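Local coordinates for protein PRD-containing transcription regulator (Lactobacillus casei, PDB 3NUF) that probably regulates transcription in Lactobacillus casei through a PRD, the regulation domain associated with the sugar phosphotransferase system, at residues P76-V82 with Y106-I110; A27-V32 with L58-L62. All blocks are in the same frame, centred on the assembly; numbering follows the deposited sequence.

Interaction 1: P76-V82 with Y106-I110; sequences PTMFAEV and YVLSI. With EDO (1,2-ethanediol), chain C.
Phe79 lays one face of its ring on the side-chain stem of Tyr106. In this CH-pi contact Tyr106 CB stands 3.5 Å from the centroid of the Phe79 ring and only 2° off the ring normal. A second CH-pi contact uses the other ring. Pro76 CB lies 4.1 Å from the centroid of the Tyr106 ring, off-centre, while Pro76 CG reaches Tyr106 CE2 at 3.6 Å. The Tyr106 ring thus meets the proline ring across one face. The Phe79 and Tyr106 rings sit obliquely, with planes at 34°.

The rest of the contact is mostly apolar. Ile110 CG1 meets the edge of the Phe79 ring at CE2. Ile110 CD1 lies 3.7 Å from Val82 CG2, and these two side chains cross at about a right angle.

One side-chain hydrogen bond lies within the helix: Ser109 OG donates to Tyr106 O at 2.7 Å, in the carbonyl plane on a lone pair. Phe79 CE2 comes to 3.3 Å from the same Tyr106 O. Phe79 CG stands anti to its carbonyl carbon (chi1 -62°). This keeps the ring on the side of its own N, which bonds to Pro76 O, and Pro76 O also lies in plane at the ring edge. An alanine in place of Phe79 would probably leave Tyr106 CB and Ile110 CG1 without their aromatic partner and open a gap between loop and helix. A type I turn from Phe79 brings Val82 round to the helix, where its CG1 meets Ser109 OG at 3.5 Å.

The loop joining helices 48-67 and 84-97 packs at the surface on helix 104-115. Leu87 of helix 84-97 touches Val82, Tyr106 and Ser109, and Val107 leans on His57 of helix 48-67.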
ATOM      1  N   PRO A  76      -9.177  -0.255  15.723  1.00 12.95           N
ATOM      2  CA  PRO A  76      -9.065  -1.578  15.084  1.00 14.88           C
ATOM      3  C   PRO A  76     -10.353  -2.364  15.018  1.00 14.21           C
ATOM      4  O   PRO A  76     -10.519  -3.161  14.073  1.00 14.01           O
ATOM      5  CB  PRO A  76      -8.025  -2.298  15.947  1.00 15.01           C
ATOM      6  CG  PRO A  76      -7.160  -1.189  16.447  1.00 15.60           C
ATOM      7  CD  PRO A  76      -8.107  -0.044  16.692  1.00 14.66           C
ATOM      8  N   THR A  77     -11.294  -2.144  15.943  1.00 15.06           N
ATOM      9  CA  THR A  77     -12.538  -2.895  15.910  1.00 14.76           C
ATOM     10  C   THR A  77     -13.327  -2.630  14.680  1.00 14.71           C
ATOM     11  O   THR A  77     -14.094  -3.495  14.261  1.00 17.30           O
ATOM     12  CB  THR A  77     -13.416  -2.704  17.130  1.00 19.20           C
ATOM     13  OG1 THR A  77     -13.889  -1.361  17.181  1.00 24.64           O
ATOM     14  CG2 THR A  77     -12.656  -3.097  18.356  1.00 21.45           C
HETATM   15  N   MSE A  78     -13.163  -1.469  14.055  1.00 13.82           N
HETATM   16  CA  MSE A  78     -13.851  -1.172  12.827  1.00 15.71           C
HETATM   17  C   MSE A  78     -13.429  -2.064  11.683  1.00 16.41           C
HETATM   18  O   MSE A  78     -14.078  -2.052  10.610  1.00 17.67           O
HETATM   19  CB  MSE A  78     -13.635   0.270  12.387  1.00 16.08           C
HETATM   20  CG  MSE A  78     -14.173   1.281  13.404  1.00 17.27           C
HETATM   21 SE   MSE A  78     -14.090   3.083  12.794  0.75 17.29          SE
HETATM   22  CE  MSE A  78     -14.472   4.083  14.435  1.00 26.37           C
ATOM     23  N   PHE A  79     -12.321  -2.794  11.845  1.00 13.39           N
ATOM     24  CA  PHE A  79     -11.756  -3.610  10.740  1.00 14.18           C
ATOM     25  C   PHE A  79     -11.950  -5.095  11.007  1.00 15.42           C
ATOM     26  O   PHE A  79     -11.346  -5.919  10.366  1.00 15.73           O
ATOM     27  CB  PHE A  79     -10.254  -3.225  10.580  1.00 13.75           C
ATOM     28  CG  PHE A  79     -10.041  -1.805  10.215  1.00 12.24           C
ATOM     29  CD1 PHE A  79     -10.009  -0.821  11.199  1.00 12.97           C
ATOM     30  CD2 PHE A  79      -9.821  -1.416   8.898  1.00 13.04           C
ATOM     31  CE1 PHE A  79      -9.848   0.525  10.866  1.00 12.52           C
ATOM     32  CE2 PHE A  79      -9.650  -0.073   8.569  1.00 13.13           C
ATOM     33  CZ  PHE A  79      -9.690   0.892   9.543  1.00 13.25           C
ATOM     34  N   ALA A  80     -12.834  -5.430  11.953  1.00 15.34           N
ATOM     35  CA  ALA A  80     -13.050  -6.809  12.366  1.00 15.06           C
ATOM     36  C   ALA A  80     -13.443  -7.681  11.205  1.00 18.12           C
ATOM     37  O   ALA A  80     -13.093  -8.858  11.220  1.00 21.92           O
ATOM     38  CB  ALA A  80     -14.206  -6.841  13.410  1.00 16.52           C
ATOM     39  N   GLU A  81     -14.187  -7.182  10.255  1.00 16.82           N
ATOM     40  CA  GLU A  81     -14.643  -8.016   9.135  1.00 22.82           C
ATOM     41  C   GLU A  81     -13.846  -7.902   7.832  1.00 21.06           C
ATOM     42  O   GLU A  81     -14.191  -8.482   6.810  1.00 20.92           O
ATOM     43  CB  GLU A  81     -16.148  -7.828   8.979  1.00 28.00           C
ATOM     44  CG  GLU A  81     -16.940  -8.437  10.248  1.00 31.63           C
ATOM     45  CD  GLU A  81     -16.680  -9.947  10.510  1.00 41.45           C
ATOM     46  OE1 GLU A  81     -16.959 -10.747   9.582  1.00 37.73           O
ATOM     47  OE2 GLU A  81     -16.213 -10.327  11.629  1.00 23.00           O
ATOM     48  N   VAL A  82     -12.697  -7.246   7.894  1.00 15.64           N
ATOM     49  CA  VAL A  82     -11.739  -7.284   6.770  1.00 15.19           C
ATOM     50  C   VAL A  82     -11.119  -8.664   6.655  1.00 14.38           C
ATOM     51  O   VAL A  82     -10.777  -9.279   7.636  1.00 14.12           O
ATOM     52  CB  VAL A  82     -10.633  -6.222   6.954  1.00 13.92           C
ATOM     53  CG1 VAL A  82      -9.623  -6.324   5.846  1.00 14.95           C
ATOM     54  CG2 VAL A  82     -11.243  -4.850   7.029  1.00 17.54           C
ATOM     55  N   TYR A 106      -4.305  -1.323   9.164  1.00  9.00           N
ATOM     56  CA  TYR A 106      -5.780  -1.312   9.026  1.00  9.70           C
ATOM     57  C   TYR A 106      -6.271  -0.510   7.854  1.00 10.45           C
ATOM     58  O   TYR A 106      -6.970  -1.020   6.959  1.00 10.98           O
ATOM     59  CB  TYR A 106      -6.414  -0.907  10.360  1.00 10.04           C
ATOM     60  CG  TYR A 106      -6.101  -1.836  11.504  1.00 10.88           C
ATOM     61  CD1 TYR A 106      -6.487  -3.161  11.433  1.00 12.61           C
ATOM     62  CD2 TYR A 106      -5.401  -1.409  12.640  1.00 11.51           C
ATOM     63  CE1 TYR A 106      -6.177  -4.009  12.457  1.00 10.93           C
ATOM     64  CE2 TYR A 106      -5.088  -2.256  13.650  1.00 11.16           C
ATOM     65  CZ  TYR A 106      -5.452  -3.561  13.564  1.00 12.79           C
ATOM     66  OH  TYR A 106      -5.126  -4.445  14.568  1.00 15.72           O
ATOM     67  N   VAL A 107      -5.886   0.742   7.777  1.00 10.84           N
ATOM     68  CA  VAL A 107      -6.336   1.578   6.649  1.00 11.48           C
ATOM     69  C   VAL A 107      -5.791   0.996   5.337  1.00 12.98           C
ATOM     70  O   VAL A 107      -6.506   0.941   4.331  1.00 12.09           O
ATOM     71  CB  VAL A 107      -5.960   3.028   6.834  1.00 12.21           C
ATOM     72  CG1 VAL A 107      -6.096   3.849   5.543  1.00 13.87           C
ATOM     73  CG2 VAL A 107      -6.834   3.626   7.929  1.00 14.36           C
ATOM     74  N   LEU A 108      -4.538   0.536   5.326  1.00 11.22           N
ATOM     75  CA  LEU A 108      -3.980  -0.055   4.097  1.00 11.05           C
ATOM     76  C   LEU A 108      -4.750  -1.293   3.664  1.00 10.81           C
ATOM     77  O   LEU A 108      -4.987  -1.492   2.463  1.00 11.95           O
ATOM     78  CB  LEU A 108      -2.499  -0.355   4.259  1.00  9.98           C
ATOM     79  CG  LEU A 108      -1.840  -1.050   3.051  1.00 10.58           C
ATOM     80  CD1 LEU A 108      -1.924  -0.211   1.782  1.00 11.12           C
ATOM     81  CD2 LEU A 108      -0.384  -1.399   3.367  1.00 11.75           C
ATOM     82  N   SER A 109      -5.238  -2.100   4.599  1.00 10.81           N
ATOM     83  CA  SER A 109      -5.984  -3.304   4.235  1.00 10.98           C
ATOM     84  C   SER A 109      -7.211  -3.034   3.387  1.00 11.37           C
ATOM     85  O   SER A 109      -7.575  -3.887   2.562  1.00 12.35           O
ATOM     86  CB  SER A 109      -6.323  -4.110   5.497  1.00 11.74           C
ATOM     87  OG  SER A 109      -7.413  -3.571   6.200  1.00 11.75           O
ATOM     88  N   ILE A 110      -7.821  -1.888   3.563  1.00 11.21           N
ATOM     89  CA  ILE A 110      -9.021  -1.580   2.774  1.00 12.38           C
ATOM     90  C   ILE A 110      -8.710  -1.460   1.291  1.00 13.52           C
ATOM     91  O   ILE A 110      -9.561  -1.794   0.465  1.00 14.70           O
ATOM     92  CB  ILE A 110      -9.677  -0.295   3.318  1.00 13.92           C
ATOM     93  CG1 ILE A 110     -10.023  -0.432   4.791  1.00 16.88           C
ATOM     94  CG2 ILE A 110     -10.935   0.123   2.512  1.00 16.14           C
ATOM     95  CD1 ILE A 110     -10.811  -1.655   5.176  1.00 18.90           C
TER
HETATM   96  C1  EDO C 302     -14.804   0.990  19.557  0.50 18.67           C
HETATM   97  O1  EDO C 302     -13.797   0.109  19.203  0.50 27.83           O
HETATM   98  C2  EDO C 302     -14.215   1.883  20.585  0.50 14.94           C
HETATM   99  O2  EDO C 302     -14.787   1.633  21.874  0.50 15.72           O

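Interaction 2: A27-V32 with L58-L62. With EDO (1,2-ethanediol), chain F.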
ATOM      1  N   ALA A  27      12.285   5.830  -3.892  1.00 12.75           N
ATOM      2  CA  ALA A  27      11.689   4.961  -2.899  1.00 12.22           C
ATOM      3  C   ALA A  27      10.205   4.804  -3.108  1.00 11.57           C
ATOM      4  O   ALA A  27       9.677   3.729  -2.902  1.00 12.12           O
ATOM      5  CB  ALA A  27      11.996   5.497  -1.479  1.00 14.39           C
ATOM      6  N   ALA A  28       9.562   5.845  -3.597  1.00 11.73           N
ATOM      7  CA  ALA A  28       8.128   5.742  -3.860  1.00 12.35           C
ATOM      8  C   ALA A  28       7.846   4.809  -5.029  1.00 12.69           C
ATOM      9  O   ALA A  28       6.917   3.967  -4.975  1.00 12.62           O
ATOM     10  CB  ALA A  28       7.495   7.093  -4.068  1.00 13.89           C
ATOM     11  N   THR A  29       8.666   4.892  -6.077  1.00 13.56           N
ATOM     12  CA  THR A  29       8.529   3.981  -7.207  1.00 13.14           C
ATOM     13  C   THR A  29       8.758   2.546  -6.772  1.00 11.90           C
ATOM     14  O   THR A  29       7.986   1.673  -7.100  1.00 12.34           O
ATOM     15  CB  THR A  29       9.454   4.320  -8.363  1.00 12.83           C
ATOM     16  OG1 THR A  29       9.193   5.678  -8.757  1.00 14.82           O
ATOM     17  CG2 THR A  29       9.205   3.396  -9.585  1.00 13.01           C
ATOM     18  N   ALA A  30       9.841   2.315  -6.010  1.00 12.97           N
ATOM     19  CA  ALA A  30      10.144   0.980  -5.510  1.00 13.63           C
ATOM     20  C   ALA A  30       8.995   0.401  -4.689  1.00 13.56           C
ATOM     21  O   ALA A  30       8.608  -0.765  -4.852  1.00 13.78           O
ATOM     22  CB  ALA A  30      11.417   0.991  -4.675  1.00 14.37           C
ATOM     23  N   LEU A  31       8.424   1.259  -3.853  1.00 11.79           N
ATOM     24  CA  LEU A  31       7.331   0.796  -2.960  1.00 11.80           C
ATOM     25  C   LEU A  31       6.056   0.445  -3.767  1.00 11.74           C
ATOM     26  O   LEU A  31       5.454  -0.601  -3.530  1.00 13.08           O
ATOM     27  CB  LEU A  31       7.044   1.860  -1.889  1.00 11.35           C
ATOM     28  CG  LEU A  31       5.914   1.540  -0.918  1.00 10.40           C
ATOM     29  CD1 LEU A  31       6.172   0.223  -0.190  1.00 11.94           C
ATOM     30  CD2 LEU A  31       5.747   2.688   0.093  1.00 13.02           C
ATOM     31  N   VAL A  32       5.624   1.345  -4.654  1.00 12.78           N
ATOM     32  CA  VAL A  32       4.478   1.022  -5.496  1.00 11.68           C
ATOM     33  C   VAL A  32       4.709  -0.259  -6.287  1.00 12.97           C
ATOM     34  O   VAL A  32       3.831  -1.143  -6.354  1.00 13.63           O
ATOM     35  CB  VAL A  32       4.165   2.214  -6.432  1.00 12.86           C
ATOM     36  CG1 VAL A  32       3.063   1.836  -7.427  1.00 18.73           C
ATOM     37  CG2 VAL A  32       3.711   3.381  -5.638  1.00 15.09           C
ATOM     38  N   LEU A  58       0.276   5.072  -0.101  1.00 11.76           N
ATOM     39  CA  LEU A  58       1.636   4.542   0.074  1.00 11.16           C
ATOM     40  C   LEU A  58       2.664   5.662   0.231  1.00 12.98           C
ATOM     41  O   LEU A  58       3.563   5.601   1.079  1.00 11.67           O
ATOM     42  CB  LEU A  58       2.042   3.598  -1.033  1.00 12.84           C
ATOM     43  CG  LEU A  58       1.337   2.257  -1.132  1.00 12.18           C
ATOM     44  CD1 LEU A  58       1.673   1.580  -2.494  1.00 13.07           C
ATOM     45  CD2 LEU A  58       1.608   1.367   0.081  1.00 13.07           C
ATOM     46  N   ILE A  59       2.534   6.719  -0.554  1.00 12.23           N
ATOM     47  CA  ILE A  59       3.406   7.878  -0.391  1.00 12.53           C
ATOM     48  C   ILE A  59       3.276   8.523   0.975  1.00 11.41           C
ATOM     49  O   ILE A  59       4.298   8.877   1.599  1.00 11.92           O
ATOM     50  CB  ILE A  59       3.166   8.888  -1.523  1.00 15.16           C
ATOM     51  CG1 ILE A  59       3.698   8.283  -2.833  1.00 16.18           C
ATOM     52  CG2 ILE A  59       3.852  10.235  -1.249  1.00 16.05           C
ATOM     53  CD1 ILE A  59       3.283   9.074  -4.135  1.00 18.46           C
ATOM     54  N   GLU A  60       2.049   8.638   1.466  0.50 12.22           N
ATOM     55  CA  GLU A  60       1.831   9.154   2.802  0.50 12.21           C
ATOM     56  C   GLU A  60       2.495   8.287   3.887  0.50 11.91           C
ATOM     57  O   GLU A  60       3.159   8.796   4.786  0.50 12.40           O
ATOM     58  CB  GLU A  60       0.321   9.288   3.065  0.50 15.05           C
ATOM     59  CG  GLU A  60      -0.012   9.690   4.484  0.50 15.25           C
ATOM     60  CD  GLU A  60      -1.526   9.666   4.775  0.50 18.11           C
ATOM     61  OE1 GLU A  60      -2.227  10.397   4.030  0.50 19.82           O
ATOM     62  OE2 GLU A  60      -2.006   8.928   5.696  0.50 16.62           O
HETATM   63  N   MSE A  61       2.330   6.977   3.768  1.00 12.08           N
HETATM   64  CA  MSE A  61       2.971   6.025   4.715  1.00 11.75           C
HETATM   65  C   MSE A  61       4.498   6.107   4.662  1.00 10.67           C
HETATM   66  O   MSE A  61       5.160   6.126   5.684  1.00 11.34           O
HETATM   67  CB  MSE A  61       2.550   4.596   4.406  1.00 11.43           C
HETATM   68  CG  MSE A  61       1.087   4.282   4.639  1.00 11.65           C
HETATM   69 SE   MSE A  61       0.578   2.505   4.085  0.75 11.98          SE
HETATM   70  CE  MSE A  61       1.772   1.588   5.242  1.00 17.18           C
ATOM     71  N   LEU A  62       5.071   6.127   3.453  1.00 10.72           N
ATOM     72  CA  LEU A  62       6.497   6.298   3.298  1.00 10.47           C
ATOM     73  C   LEU A  62       6.957   7.588   3.933  1.00 10.86           C
ATOM     74  O   LEU A  62       7.947   7.652   4.656  1.00 10.86           O
ATOM     75  CB  LEU A  62       6.860   6.179   1.809  1.00 12.22           C
ATOM     76  CG  LEU A  62       8.337   6.303   1.436  1.00 13.20           C
ATOM     77  CD1 LEU A  62       9.114   5.184   2.091  1.00 15.27           C
ATOM     78  CD2 LEU A  62       8.458   6.324  -0.122  1.00 15.66           C
TER
HETATM   79  C1  EDO F 307       8.680  10.363  -0.071  1.00 34.09           C
HETATM   80  O1  EDO F 307       9.741  10.986   0.674  1.00 41.57           O
HETATM   81  C2  EDO F 307       7.460  10.020   0.775  1.00 33.85           C
HETATM   82  O2  EDO F 307       6.690  11.169   1.147  1.00 42.36           O
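Leu58 O accepts the helical N-H of Leu62 at 2.9 Å, and the CD2 methyl of Leu31 rests against the same oxygen at 3.8 Å. That methyl also touches Leu58 CB and Leu62 CB, each at 4.0 Å, and so sits between residues one turn apart on helix 48-67. Leu31 CG is anti to the backbone N (chi1 178°), which carries the branch out toward the other helix.

Leu62 answers in the other direction. Its CD2 approaches the backbone of helix 25-41, 3.7 Å from Ala28 N, and lies over the CB methyls of Ala27 and Ala28. The small alanines let this leucine come down to the main chain. Beside them, Ile59 CG1 meets Ala28 CB at 4.2 Å.

The two helices follow one another in the chain and form a helical hairpin within the all-helical PRD. Here the short segments run at 123° to one another, between antiparallel and perpendicular, and their axes come no closer than 10.1 Å. Towards the other end of the contact, Val32 CG2 faces Leu58 CD1 at 4.2 Å, their side chains slanting past each other.

Other helices cover the flanks. Ile19 of helix 13-21 touches Ala28, and Met18 of that helix touches Ile59. Ile97 lies on Leu31 and Val93 on Leu58, both from helix 84-97. An ethanediol, probably from the crystallisation liquor, gives a weak 3.3 Å hydrogen bond from its O2 to Ile59 O and lays C2 beside Leu62 CG.

In the fold
Interaction 2 closes before interaction 1 opens, so the two follow in series along the chain. Their centres are 21 Å apart, on opposite sides of the chain's centre. Helices 48-67 and 104-115 bridge them. Leu108, on helix 104-115, reaches across with both methyls. Its CD2 packs on SE of the selenomethionine Met61 at 4.1 Å, and its CD1 on Leu58 CD2 at 4.2 Å. Interaction 1 is a surface contact; interaction 2 lies deeper. Each has small molecules nearby, probably from the crystallisation liquor: an ethanediol beside each, and a di(hydroxyethyl)ether about 4 Å from the Ile110 side chain.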